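Local coordinates for protein benzoate 1,2-dioxygenase beta subunit (Burkholderia mallei ATCC 23344, PDB 3E99) that forms the small subunit of benzoate 1,2-dioxygenase, which converts benzoate to its cis-diol, and probably acts as a structural partner of the catalytic alpha subunit, at residues H92-V97 with V109-H114; S125-S130 with V149-Y154; Y15-L20 with L30-A35; A8-F13 with I134-D139. All blocks are in the same frame, centred on the assembly; numbering follows the deposited sequence.

Contacts 1 and 2 are neighbours in one curved mixed sheet: the first pairs strands 89-103 and 106-119, the second strands 122-135 and 142-150. Their centres lie 11 Å apart, and His114 reaches Ser125 between them. Contacts 3 and 4 both use helix 7-22, their centres 11 Å apart, with Arg34 bridged to Asp135. Contacts 2 and 4 are farthest apart, 24 Å between centres, although both draw on strand 122-135. Along the chain, contact 4 encloses contacts 3 and 1 in that order. The helix is tied to the end of strand 122-135 by contact 4 and to the chain entering strand 33-34 by contact 3. Contacts 1, 2 and 3 reach neighbouring subunits.

Contact 1 of 4, residues H92-V97 with V109-H114; sequences HNIANV and VRFNWH
Ile94 and Phe111 pack across an antiparallel beta hairpin, strands 89-103 and 106-119, in the curved sheet of this NTF2-like subunit. The tight part is centred on Phe111. With chi1 at -58°, Ile94 sets CG2 anti to its N and against the ring: CG2 comes within 3.6 Å of Phe111 CD1, and Ile94 CD1 lies equally close to Phe111 CE1, so both branches of the isoleucine engage it. Val97 runs alongside in the same direction, its CG2 3.7 Å from Phe111 CB. The backbone bonds here are short and paired: Ala95 N donates to Asn112 O at 2.9 Å, and Asn112 N returns a bond to Ala95 O at 2.8 Å. Beyond this pair the first strand uses one residue more than the second before Glu98 bonds with Arg110, a beta bulge in which Asn96 has a positive phi of 59°. Its OD1 accepts from Ile94 N of a neighbouring subunit, where Asn112 ND2 finds His92 O. The other end, at Asn93 and His114, is more loosely bonded: His114 N meets Asn93 O at 3.2 Å with a bent N-H...O angle of 140°. Asn93 ND2 reinforces it with a straighter 2.9 Å bond to His114 O.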
loop_
_atom_site.group_PDB
_atom_site.type_symbol
_atom_site.label_atom_id
_atom_site.label_comp_id
_atom_site.label_asym_id
_atom_site.label_seq_id
_atom_site.Cartn_x
_atom_site.Cartn_y
_atom_site.Cartn_z
ATOM N N HIS A 92 -8.803 -2.620 -3.745
ATOM C CA HIS A 92 -7.520 -3.269 -3.983
ATOM C C HIS A 92 -6.367 -2.307 -3.706
ATOM O O HIS A 92 -6.465 -1.101 -3.989
ATOM C CB HIS A 92 -7.412 -3.747 -5.440
ATOM C CG HIS A 92 -8.237 -4.951 -5.737
ATOM N ND1 HIS A 92 -9.612 -4.953 -5.636
ATOM C CD2 HIS A 92 -7.880 -6.201 -6.124
ATOM C CE1 HIS A 92 -10.056 -6.162 -5.918
ATOM N NE2 HIS A 92 -9.031 -6.929 -6.235
ATOM N N ASN A 93 -5.269 -2.875 -3.179
ATOM C CA ASN A 93 -4.066 -2.129 -2.817
ATOM C C ASN A 93 -2.877 -2.955 -3.228
ATOM O O ASN A 93 -2.584 -3.989 -2.615
ATOM C CB ASN A 93 -4.005 -1.841 -1.317
ATOM C CG ASN A 93 -5.218 -1.030 -0.813
ATOM O OD1 ASN A 93 -5.240 0.227 -0.838
ATOM N ND2 ASN A 93 -6.211 -1.752 -0.284
ATOM N N ILE A 94 -2.239 -2.543 -4.315
ATOM C CA ILE A 94 -1.172 -3.322 -4.964
ATOM C C ILE A 94 0.126 -2.692 -4.511
ATOM O O ILE A 94 0.320 -1.477 -4.712
ATOM C CB ILE A 94 -1.284 -3.236 -6.506
ATOM C CG1 ILE A 94 -2.654 -3.746 -7.054
ATOM C CG2 ILE A 94 -0.059 -3.936 -7.224
ATOM C CD1 ILE A 94 -2.975 -5.100 -6.657
ATOM N N ALA A 95 1.024 -3.512 -3.952
ATOM C CA ALA A 95 2.250 -3.035 -3.282
ATOM C C ALA A 95 3.456 -3.877 -3.701
ATOM O O ALA A 95 3.348 -5.037 -4.098
ATOM C CB ALA A 95 2.082 -3.140 -1.743
ATOM N N ASN A 96 4.615 -3.279 -3.586
ATOM C CA ASN A 96 5.882 -3.998 -3.646
ATOM C C ASN A 96 6.036 -4.727 -4.976
ATOM O O ASN A 96 6.437 -5.895 -5.049
ATOM C CB ASN A 96 6.024 -4.975 -2.456
ATOM C CG ASN A 96 6.161 -4.290 -1.089
ATOM O OD1 ASN A 96 5.568 -3.254 -0.805
ATOM N ND2 ASN A 96 6.914 -4.938 -0.198
ATOM N N VAL A 97 5.721 -4.012 -6.032
ATOM C CA VAL A 97 5.761 -4.586 -7.376
ATOM C C VAL A 97 7.220 -4.732 -7.855
ATOM O O VAL A 97 7.959 -3.778 -7.868
ATOM C CB VAL A 97 4.990 -3.764 -8.397
ATOM C CG1 VAL A 97 5.044 -4.504 -9.772
ATOM C CG2 VAL A 97 3.510 -3.527 -7.936
ATOM N N VAL A 109 5.788 -10.069 -13.555
ATOM C CA VAL A 109 6.005 -9.295 -12.338
ATOM C C VAL A 109 5.393 -10.042 -11.151
ATOM O O VAL A 109 4.485 -10.875 -11.331
ATOM C CB VAL A 109 5.340 -7.906 -12.438
ATOM C CG1 VAL A 109 5.999 -7.084 -13.596
ATOM C CG2 VAL A 109 3.851 -8.064 -12.684
ATOM N N ARG A 110 5.872 -9.745 -9.956
ATOM C CA ARG A 110 5.219 -10.206 -8.727
ATOM C C ARG A 110 4.889 -9.022 -7.869
ATOM O O ARG A 110 5.511 -7.942 -7.990
ATOM C CB ARG A 110 6.101 -11.158 -7.949
ATOM C CG ARG A 110 7.321 -10.541 -7.343
ATOM C CD ARG A 110 8.077 -11.495 -6.525
ATOM N NE ARG A 110 7.441 -11.825 -5.263
ATOM C CZ ARG A 110 7.679 -12.946 -4.592
ATOM N NH1 ARG A 110 8.531 -13.861 -5.051
ATOM N NH2 ARG A 110 7.099 -13.142 -3.423
ATOM N N PHE A 111 3.930 -9.197 -6.968
ATOM C CA PHE A 111 3.518 -8.072 -6.123
ATOM C C PHE A 111 2.743 -8.585 -4.913
ATOM O O PHE A 111 2.245 -9.717 -4.931
ATOM C CB PHE A 111 2.721 -6.958 -6.900
ATOM C CG PHE A 111 1.442 -7.424 -7.548
ATOM C CD1 PHE A 111 0.241 -7.504 -6.830
ATOM C CD2 PHE A 111 1.448 -7.879 -8.837
ATOM C CE1 PHE A 111 -0.887 -7.958 -7.412
ATOM C CE2 PHE A 111 0.316 -8.361 -9.412
ATOM C CZ PHE A 111 -0.869 -8.396 -8.711
ATOM N N ASN A 112 2.684 -7.784 -3.835
ATOM C CA ASN A 112 1.834 -8.108 -2.682
ATOM C C ASN A 112 0.550 -7.320 -2.814
ATOM O O ASN A 112 0.507 -6.286 -3.488
ATOM C CB ASN A 112 2.557 -7.751 -1.371
ATOM C CG ASN A 112 3.775 -8.612 -1.137
ATOM O OD1 ASN A 112 3.926 -9.647 -1.799
ATOM N ND2 ASN A 112 4.647 -8.209 -0.194
ATOM N N TRP A 113 -0.497 -7.753 -2.144
ATOM C CA TRP A 113 -1.754 -7.057 -2.265
ATOM C C TRP A 113 -2.579 -7.300 -1.014
ATOM O O TRP A 113 -2.307 -8.193 -0.190
ATOM C CB TRP A 113 -2.494 -7.518 -3.558
ATOM C CG TRP A 113 -2.675 -8.982 -3.563
ATOM C CD1 TRP A 113 -1.863 -9.907 -4.196
ATOM C CD2 TRP A 113 -3.708 -9.734 -2.928
ATOM N NE1 TRP A 113 -2.326 -11.153 -3.981
ATOM C CE2 TRP A 113 -3.459 -11.096 -3.216
ATOM C CE3 TRP A 113 -4.844 -9.403 -2.166
ATOM C CZ2 TRP A 113 -4.251 -12.111 -2.738
ATOM C CZ3 TRP A 113 -5.641 -10.405 -1.720
ATOM C CH2 TRP A 113 -5.352 -11.759 -2.005
ATOM N N HIS A 114 -3.539 -6.414 -0.830
ATOM C CA HIS A 114 -4.386 -6.368 0.333
ATOM C C HIS A 114 -5.675 -5.733 -0.185
ATOM O O HIS A 114 -5.723 -4.584 -0.604
ATOM C CB HIS A 114 -3.762 -5.542 1.473
ATOM C CG HIS A 114 -4.638 -5.376 2.676
ATOM N ND1 HIS A 114 -4.571 -4.274 3.503
ATOM C CD2 HIS A 114 -5.604 -6.174 3.194
ATOM C CE1 HIS A 114 -5.443 -4.410 4.493
ATOM N NE2 HIS A 114 -6.098 -5.548 4.315
#

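Contact 2 of 4, residues S125-S130 with V149-Y154; sequences SYFGMS and VLKNDY
Phe127 and Asn152 bury the most surface in this contact, where the antiparallel hairpin of strands 122-135 and 142-150 runs out into a loop. Past Leu150, Lys151 N still bonds to Phe127 O at 2.9 Å, and the Asn152 amide then takes over. Its OD1 accepts from Phe127 N at 3.1 Å, and its ND2 donates to Ser125 O at 2.9 Å, so one amide grips two backbone groups of the opposite strand. A chi1 of 63°, with CG between the backbone N and the carbonyl carbon, turns the amide back to that strand. The amide plane is only 18° from that of the Phe127 ring, and Asn152 CB closes to 3.5 Å of Phe127 CE1. Lys151 CB meets another part of the ring, 3.7 Å from Phe127 CE2, while its extended chain carries NZ to Thr90 O of a neighbouring subunit. Val149, third in burial, belongs to the regular part of the hairpin. It exchanges two backbone bonds with Met129, present as selenomethionine, and its CG2 lies 4.0 Å from Met129 SE. Between these parts Gly128 brings the strands close: its CA makes a CA-H...O contact of 3.1 Å with Val149 O.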
loop_
_atom_site.group_PDB
_atom_site.type_symbol
_atom_site.label_atom_id
_atom_site.label_comp_id
_atom_site.label_asym_id
_atom_site.label_seq_id
_atom_site.Cartn_x
_atom_site.Cartn_y
_atom_site.Cartn_z
ATOM N N SER A 125 -10.515 -8.475 5.306
ATOM C CA SER A 125 -9.217 -8.298 4.608
ATOM C C SER A 125 -8.831 -9.617 3.965
ATOM O O SER A 125 -9.007 -10.677 4.572
ATOM C CB SER A 125 -8.023 -7.938 5.535
ATOM O OG SER A 125 -7.973 -6.594 5.872
ATOM N N TYR A 126 -8.271 -9.527 2.770
ATOM C CA TYR A 126 -7.648 -10.622 2.066
ATOM C C TYR A 126 -6.288 -10.099 1.672
ATOM O O TYR A 126 -6.186 -8.974 1.239
ATOM C CB TYR A 126 -8.433 -10.947 0.813
ATOM C CG TYR A 126 -9.861 -11.296 1.100
ATOM C CD1 TYR A 126 -10.227 -12.594 1.360
ATOM C CD2 TYR A 126 -10.840 -10.300 1.168
ATOM C CE1 TYR A 126 -11.559 -12.912 1.644
ATOM C CE2 TYR A 126 -12.145 -10.597 1.478
ATOM C CZ TYR A 126 -12.506 -11.902 1.700
ATOM O OH TYR A 126 -13.823 -12.185 1.994
ATOM N N PHE A 127 -5.249 -10.901 1.843
ATOM C CA PHE A 127 -3.930 -10.443 1.480
ATOM C C PHE A 127 -3.057 -11.576 1.014
ATOM O O PHE A 127 -3.325 -12.727 1.301
ATOM C CB PHE A 127 -3.295 -9.687 2.618
ATOM C CG PHE A 127 -2.879 -10.551 3.796
ATOM C CD1 PHE A 127 -3.770 -10.795 4.830
ATOM C CD2 PHE A 127 -1.600 -11.054 3.894
ATOM C CE1 PHE A 127 -3.398 -11.553 5.923
ATOM C CE2 PHE A 127 -1.224 -11.818 5.000
ATOM C CZ PHE A 127 -2.153 -12.067 5.992
ATOM N N GLY A 128 -2.048 -11.230 0.230
ATOM C CA GLY A 128 -1.125 -12.213 -0.270
ATOM C C GLY A 128 -0.230 -11.679 -1.359
ATOM O O GLY A 128 0.074 -10.463 -1.394
HETATM N N MSE A 129 0.229 -12.596 -2.213
HETATM C CA MSE A 129 1.142 -12.280 -3.296
HETATM C C MSE A 129 0.529 -12.761 -4.598
HETATM O O MSE A 129 -0.284 -13.705 -4.623
HETATM C CB MSE A 129 2.464 -12.986 -3.010
HETATM C CG MSE A 129 3.427 -13.018 -4.103
HETATM SE SE MSE A 129 3.157 -14.617 -5.175
HETATM C CE MSE A 129 4.342 -14.054 -6.226
ATOM N N SER A 130 0.909 -12.115 -5.683
ATOM C CA SER A 130 0.499 -12.537 -6.994
ATOM C C SER A 130 1.654 -12.431 -7.963
ATOM O O SER A 130 2.555 -11.602 -7.746
ATOM C CB SER A 130 -0.701 -11.690 -7.479
ATOM O OG SER A 130 -1.865 -12.082 -6.795
ATOM N N VAL A 149 -1.410 -16.228 -4.516
ATOM C CA VAL A 149 -1.213 -16.840 -3.200
ATOM C C VAL A 149 -1.984 -16.039 -2.140
ATOM O O VAL A 149 -1.644 -14.869 -1.814
ATOM C CB VAL A 149 0.311 -16.914 -2.904
ATOM C CG1 VAL A 149 0.630 -17.498 -1.509
ATOM C CG2 VAL A 149 0.967 -17.732 -4.013
ATOM N N LEU A 150 -3.059 -16.656 -1.637
ATOM C CA LEU A 150 -3.833 -16.085 -0.536
ATOM C C LEU A 150 -3.229 -16.533 0.759
ATOM O O LEU A 150 -3.230 -17.731 1.102
ATOM C CB LEU A 150 -5.273 -16.528 -0.586
ATOM C CG LEU A 150 -6.190 -16.081 0.542
ATOM C CD1 LEU A 150 -6.452 -14.612 0.448
ATOM C CD2 LEU A 150 -7.454 -16.889 0.451
ATOM N N LYS A 151 -2.734 -15.577 1.522
ATOM C CA LYS A 151 -2.094 -15.926 2.762
ATOM C C LYS A 151 -3.029 -16.150 3.941
ATOM O O LYS A 151 -2.725 -16.973 4.794
ATOM C CB LYS A 151 -0.961 -14.962 3.100
ATOM C CG LYS A 151 0.251 -15.135 2.189
ATOM C CD LYS A 151 1.404 -14.216 2.542
ATOM C CE LYS A 151 2.606 -14.571 1.672
ATOM N NZ LYS A 151 3.809 -13.756 1.883
ATOM N N ASN A 152 -4.158 -15.450 3.998
ATOM C CA ASN A 152 -5.088 -15.676 5.090
ATOM C C ASN A 152 -6.229 -16.519 4.569
ATOM O O ASN A 152 -7.321 -16.042 4.312
ATOM C CB ASN A 152 -5.541 -14.368 5.772
ATOM C CG ASN A 152 -6.305 -13.441 4.852
ATOM O OD1 ASN A 152 -5.962 -13.235 3.679
ATOM N ND2 ASN A 152 -7.348 -12.887 5.378
ATOM N N ASP A 153 -5.920 -17.782 4.345
ATOM C CA ASP A 153 -6.826 -18.653 3.611
ATOM C C ASP A 153 -7.948 -19.255 4.469
ATOM O O ASP A 153 -9.013 -19.548 3.935
ATOM C CB ASP A 153 -6.060 -19.748 2.858
ATOM C CG ASP A 153 -5.320 -20.674 3.761
ATOM O OD1 ASP A 153 -4.788 -20.216 4.802
ATOM O OD2 ASP A 153 -5.257 -21.868 3.420
ATOM N N TYR A 154 -7.729 -19.419 5.770
ATOM C CA TYR A 154 -8.774 -19.922 6.666
ATOM C C TYR A 154 -9.493 -18.750 7.341
ATOM O O TYR A 154 -10.664 -18.473 7.046
ATOM C CB TYR A 154 -8.183 -20.869 7.713
#

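Contact 3 of 4, residues Y15-L20 with L30-A35; sequences YRESRL and LDCYRA
A chi1 of -176° carries Glu17 CG away from its own backbone N and out from the helix, and a bend at chi2, -108°, then presents the carboxylate to Tyr33. The hydroxyl donates to it, with Tyr33 OH 2.9 Å from Glu17 OE2. The approach is not in the carboxylate plane but 64° out of it, and the tyrosine ring stands perpendicular to that plane, with OE2 near the ring's edge. Glu17 has further partners that would tend to favour a charged carboxylate: Trp29 NE1 also bonds to OE2, and Tyr132 OH meets OE1. Beside this polar pair, Cys32 presents an apolar surface to the helix. Its CB lies 4.0 Å from Glu17 CG, and its SG packs 3.7 Å from Leu20 CD1. Cys32 is held in position by the type I turn from Leu30 to Tyr33, closed by a 3.0 Å bond from Tyr33 N to Leu30 O. The contact joins the first long helix to the chain leading into the short strand 33-34, an arrangement consistent with the cone-like alpha+beta fold of the NTF2 superfamily, in which helices pack against a strongly curved sheet.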
loop_
_atom_site.group_PDB
_atom_site.type_symbol
_atom_site.label_atom_id
_atom_site.label_comp_id
_atom_site.label_asym_id
_atom_site.label_seq_id
_atom_site.Cartn_x
_atom_site.Cartn_y
_atom_site.Cartn_z
ATOM N N TYR A 15 -3.146 -1.218 -11.732
ATOM C CA TYR A 15 -4.075 -0.363 -11.039
ATOM C C TYR A 15 -5.408 -0.369 -11.784
ATOM O O TYR A 15 -6.440 -0.416 -11.168
ATOM C CB TYR A 15 -3.548 1.066 -10.883
ATOM C CG TYR A 15 -2.205 1.165 -10.135
ATOM C CD1 TYR A 15 -1.707 0.105 -9.362
ATOM C CD2 TYR A 15 -1.435 2.289 -10.248
ATOM C CE1 TYR A 15 -0.510 0.198 -8.679
ATOM C CE2 TYR A 15 -0.215 2.401 -9.595
ATOM C CZ TYR A 15 0.247 1.347 -8.814
ATOM O OH TYR A 15 1.461 1.499 -8.196
ATOM N N ARG A 16 -5.371 -0.301 -13.118
ATOM C CA ARG A 16 -6.593 -0.308 -13.906
ATOM C C ARG A 16 -7.342 -1.626 -13.742
ATOM O O ARG A 16 -8.541 -1.630 -13.484
ATOM C CB ARG A 16 -6.282 -0.088 -15.397
ATOM C CG ARG A 16 -7.514 -0.213 -16.259
ATOM C CD ARG A 16 -7.407 0.467 -17.621
ATOM N NE ARG A 16 -8.748 0.439 -18.204
ATOM C CZ ARG A 16 -9.215 -0.502 -19.009
ATOM N NH1 ARG A 16 -8.440 -1.497 -19.439
ATOM N NH2 ARG A 16 -10.464 -0.422 -19.414
ATOM N N GLU A 17 -6.630 -2.744 -13.913
ATOM C CA GLU A 17 -7.255 -4.059 -13.797
ATOM C C GLU A 17 -8.000 -4.227 -12.480
ATOM O O GLU A 17 -9.172 -4.602 -12.454
ATOM C CB GLU A 17 -6.246 -5.168 -14.044
ATOM C CG GLU A 17 -6.829 -6.579 -14.040
ATOM C CD GLU A 17 -6.465 -7.389 -12.820
ATOM O OE1 GLU A 17 -5.341 -7.235 -12.281
ATOM O OE2 GLU A 17 -7.319 -8.175 -12.358
ATOM N N SER A 18 -7.340 -3.887 -11.389
ATOM C CA SER A 18 -7.948 -3.987 -10.059
ATOM C C SER A 18 -9.073 -2.959 -9.851
ATOM O O SER A 18 -10.076 -3.275 -9.197
ATOM C CB SER A 18 -6.866 -3.937 -8.949
ATOM O OG SER A 18 -6.109 -2.768 -9.041
ATOM N N ARG A 19 -8.946 -1.759 -10.423
ATOM C CA ARG A 19 -10.023 -0.776 -10.403
ATOM C C ARG A 19 -11.294 -1.301 -11.069
ATOM O O ARG A 19 -12.424 -1.042 -10.598
ATOM C CB ARG A 19 -9.613 0.553 -11.075
ATOM C CG ARG A 19 -10.761 1.549 -11.227
ATOM C CD ARG A 19 -10.268 2.915 -11.569
ATOM N NE ARG A 19 -9.301 2.914 -12.643
ATOM C CZ ARG A 19 -9.583 2.789 -13.934
ATOM N NH1 ARG A 19 -10.820 2.636 -14.349
ATOM N NH2 ARG A 19 -8.617 2.868 -14.826
ATOM N N LEU A 20 -11.139 -2.033 -12.172
ATOM C CA LEU A 20 -12.323 -2.534 -12.866
ATOM C C LEU A 20 -13.132 -3.512 -11.975
ATOM O O LEU A 20 -14.365 -3.534 -12.044
ATOM C CB LEU A 20 -11.948 -3.132 -14.228
ATOM C CG LEU A 20 -11.355 -2.077 -15.177
ATOM C CD1 LEU A 20 -10.840 -2.736 -16.447
ATOM C CD2 LEU A 20 -12.321 -0.929 -15.496
ATOM N N LEU A 30 -12.784 -8.322 -17.767
ATOM C CA LEU A 30 -12.495 -9.512 -18.543
ATOM C C LEU A 30 -11.609 -9.175 -19.695
ATOM O O LEU A 30 -10.798 -9.998 -20.078
ATOM C CB LEU A 30 -13.782 -10.193 -19.060
ATOM C CG LEU A 30 -14.558 -10.961 -17.992
ATOM C CD1 LEU A 30 -16.045 -11.187 -18.387
ATOM C CD2 LEU A 30 -13.848 -12.256 -17.575
ATOM N N ASP A 31 -11.773 -7.986 -20.276
ATOM C CA ASP A 31 -10.929 -7.598 -21.413
ATOM C C ASP A 31 -9.485 -7.297 -21.059
ATOM O O ASP A 31 -8.689 -7.082 -21.958
ATOM C CB ASP A 31 -11.514 -6.403 -22.163
ATOM C CG ASP A 31 -12.595 -6.805 -23.143
ATOM O OD1 ASP A 31 -12.619 -7.983 -23.591
ATOM O OD2 ASP A 31 -13.416 -5.919 -23.453
ATOM N N CYS A 32 -9.133 -7.308 -19.776
ATOM C CA CYS A 32 -7.724 -7.210 -19.377
ATOM C C CYS A 32 -7.034 -8.552 -19.473
ATOM O O CYS A 32 -5.805 -8.615 -19.249
ATOM C CB CYS A 32 -7.590 -6.712 -17.919
ATOM S SG CYS A 32 -8.255 -5.079 -17.651
ATOM N N TYR A 33 -7.814 -9.606 -19.770
ATOM C CA TYR A 33 -7.324 -10.978 -19.835
ATOM C C TYR A 33 -7.352 -11.534 -21.253
ATOM O O TYR A 33 -8.340 -11.396 -21.963
ATOM C CB TYR A 33 -8.111 -11.934 -18.914
ATOM C CG TYR A 33 -7.874 -11.648 -17.425
ATOM C CD1 TYR A 33 -8.489 -10.577 -16.795
ATOM C CD2 TYR A 33 -7.038 -12.459 -16.660
ATOM C CE1 TYR A 33 -8.282 -10.319 -15.437
ATOM C CE2 TYR A 33 -6.832 -12.221 -15.307
ATOM C CZ TYR A 33 -7.404 -11.128 -14.706
ATOM O OH TYR A 33 -7.180 -10.902 -13.345
ATOM N N ARG A 34 -6.256 -12.152 -21.657
ATOM C CA ARG A 34 -6.203 -12.801 -22.975
ATOM C C ARG A 34 -7.162 -13.995 -22.977
ATOM O O ARG A 34 -7.347 -14.669 -21.959
ATOM C CB ARG A 34 -4.775 -13.215 -23.330
ATOM C CG ARG A 34 -4.461 -12.937 -24.783
ATOM C CD ARG A 34 -2.965 -12.925 -25.102
ATOM N NE ARG A 34 -2.371 -14.241 -24.921
ATOM C CZ ARG A 34 -1.112 -14.521 -25.230
ATOM N NH1 ARG A 34 -0.317 -13.574 -25.697
ATOM N NH2 ARG A 34 -0.638 -15.738 -25.047
ATOM N N ALA A 35 -7.774 -14.286 -24.129
ATOM C CA ALA A 35 -8.729 -15.396 -24.182
ATOM C C ALA A 35 -8.122 -16.707 -23.642
ATOM O O ALA A 35 -8.820 -17.527 -23.051
ATOM C CB ALA A 35 -9.267 -15.572 -25.603
#

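Contact 4 of 4, residues A8-F13 with I134-D139; sequences ADIQAF and IDFSGD
Ile10 and Ile134 mark the nearest backbone approach, their CA atoms 8.5 Å apart, a spacing that leaves side chains to make the contact between helix 7-22 and the end of strand 122-135. Ile134 does so mainly with its CD1 methyl, which lies 3.8 Å from Phe13 CD2 and 4.1 Å from Ile10 CG2. Its CG2 branch adds a second touch, 3.9 Å from Phe13 CE2, and the two side chains overlap while running in opposing directions. A trans chi1 of 177° swings the Phe13 ring out toward Ile134. Phe136, just beyond the strand end, meets the preceding helical turn: its CZ is 4.0 Å from Ile10 CG1, and the two side chains cross at about a right angle. The chain here is bent by an Asx turn. Asp135 OD1 accepts from both Ser137 N, at 2.9 Å, and Ser137 OG, and the two donors come from the same face of the carboxylate. Asp135 OD2 forms a salt bridge with Arg34. Around this apolar patch, Ile10 also leans on His107 and Val109 of strand 106-119, and Phe13 touches Ile143 of strand 142-150, placing the helix across several neighbouring strands.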
loop_
_atom_site.group_PDB
_atom_site.type_symbol
_atom_site.label_atom_id
_atom_site.label_comp_id
_atom_site.label_asym_id
_atom_site.label_seq_id
_atom_site.Cartn_x
_atom_site.Cartn_y
_atom_site.Cartn_z
ATOM N N ALA A 8 6.476 1.438 -14.339
ATOM C CA ALA A 8 5.337 2.339 -14.266
ATOM C C ALA A 8 4.223 1.959 -15.239
ATOM O O ALA A 8 3.057 2.032 -14.884
ATOM C CB ALA A 8 5.742 3.800 -14.427
ATOM N N ASP A 9 4.578 1.540 -16.453
ATOM C CA ASP A 9 3.565 1.071 -17.396
ATOM C C ASP A 9 2.826 -0.165 -16.851
ATOM O O ASP A 9 1.601 -0.291 -16.972
ATOM C CB ASP A 9 4.193 0.734 -18.727
ATOM C CG ASP A 9 4.787 1.930 -19.398
ATOM O OD1 ASP A 9 4.194 3.036 -19.309
ATOM O OD2 ASP A 9 5.867 1.756 -19.984
ATOM N N ILE A 10 3.588 -1.081 -16.271
ATOM C CA ILE A 10 3.027 -2.269 -15.666
ATOM C C ILE A 10 2.112 -1.925 -14.492
ATOM O O ILE A 10 1.031 -2.473 -14.372
ATOM C CB ILE A 10 4.125 -3.278 -15.247
ATOM C CG1 ILE A 10 4.935 -3.772 -16.468
ATOM C CG2 ILE A 10 3.498 -4.499 -14.503
ATOM C CD1 ILE A 10 6.243 -4.486 -16.146
ATOM N N GLN A 11 2.560 -1.021 -13.611
ATOM C CA GLN A 11 1.775 -0.565 -12.468
ATOM C C GLN A 11 0.457 0.087 -12.921
ATOM O O GLN A 11 -0.618 -0.176 -12.364
ATOM C CB GLN A 11 2.627 0.369 -11.575
ATOM C CG GLN A 11 3.680 -0.396 -10.771
ATOM C CD GLN A 11 4.640 0.492 -9.997
ATOM O OE1 GLN A 11 5.141 1.477 -10.514
ATOM N NE2 GLN A 11 4.917 0.124 -8.761
ATOM N N ALA A 12 0.515 0.864 -13.991
ATOM C CA ALA A 12 -0.667 1.540 -14.495
ATOM C C ALA A 12 -1.707 0.505 -14.861
ATOM O O ALA A 12 -2.895 0.639 -14.537
ATOM C CB ALA A 12 -0.317 2.443 -15.701
ATOM N N PHE A 13 -1.256 -0.556 -15.522
ATOM C CA PHE A 13 -2.119 -1.651 -15.886
ATOM C C PHE A 13 -2.693 -2.414 -14.702
ATOM O O PHE A 13 -3.918 -2.709 -14.663
ATOM C CB PHE A 13 -1.398 -2.628 -16.762
ATOM C CG PHE A 13 -2.232 -3.807 -17.110
ATOM C CD1 PHE A 13 -3.344 -3.653 -17.912
ATOM C CD2 PHE A 13 -1.937 -5.063 -16.589
ATOM C CE1 PHE A 13 -4.122 -4.727 -18.217
ATOM C CE2 PHE A 13 -2.726 -6.128 -16.880
ATOM C CZ PHE A 13 -3.826 -5.965 -17.677
ATOM N N ILE A 134 2.072 -10.682 -18.450
ATOM C CA ILE A 134 1.216 -9.757 -19.170
ATOM C C ILE A 134 1.806 -9.508 -20.556
ATOM O O ILE A 134 2.964 -9.117 -20.665
ATOM C CB ILE A 134 1.116 -8.399 -18.453
ATOM C CG1 ILE A 134 0.673 -8.550 -17.004
ATOM C CG2 ILE A 134 0.165 -7.485 -19.202
ATOM C CD1 ILE A 134 1.086 -7.387 -16.121
ATOM N N ASP A 135 0.983 -9.700 -21.582
ATOM C CA ASP A 135 1.349 -9.483 -22.976
ATOM C C ASP A 135 1.072 -8.045 -23.394
ATOM O O ASP A 135 -0.094 -7.582 -23.413
ATOM C CB ASP A 135 0.544 -10.448 -23.853
ATOM C CG ASP A 135 0.850 -10.308 -25.342
ATOM O OD1 ASP A 135 1.789 -9.578 -25.746
ATOM O OD2 ASP A 135 0.126 -10.950 -26.102
ATOM N N PHE A 136 2.140 -7.300 -23.661
ATOM C CA PHE A 136 2.002 -5.920 -24.104
ATOM C C PHE A 136 2.119 -5.730 -25.620
ATOM O O PHE A 136 2.248 -4.601 -26.096
ATOM C CB PHE A 136 3.019 -5.024 -23.402
ATOM C CG PHE A 136 2.704 -4.744 -21.947
ATOM C CD1 PHE A 136 3.107 -5.624 -20.944
ATOM C CD2 PHE A 136 2.026 -3.588 -21.583
ATOM C CE1 PHE A 136 2.847 -5.358 -19.622
ATOM C CE2 PHE A 136 1.780 -3.314 -20.234
ATOM C CZ PHE A 136 2.170 -4.207 -19.273
ATOM N N SER A 137 2.025 -6.804 -26.387
ATOM C CA SER A 137 2.187 -6.712 -27.842
ATOM C C SER A 137 1.027 -5.978 -28.565
ATOM O O SER A 137 1.256 -5.298 -29.565
ATOM C CB SER A 137 2.375 -8.101 -28.430
ATOM O OG SER A 137 1.236 -8.893 -28.207
ATOM N N GLY A 138 -0.191 -6.080 -28.037
ATOM C CA GLY A 138 -1.358 -5.378 -28.622
ATOM C C GLY A 138 -1.483 -3.920 -28.208
ATOM O O GLY A 138 -0.629 -3.383 -27.519
ATOM N N ASP A 139 -2.570 -3.270 -28.606
ATOM C CA ASP A 139 -2.768 -1.878 -28.236
ATOM C C ASP A 139 -3.170 -1.745 -26.767
ATOM O O ASP A 139 -2.928 -0.697 -26.154
ATOM C CB ASP A 139 -3.788 -1.213 -29.164
ATOM C CG ASP A 139 -3.280 -1.108 -30.591
ATOM O OD1 ASP A 139 -2.170 -0.552 -30.818
ATOM O OD2 ASP A 139 -3.994 -1.599 -31.491
#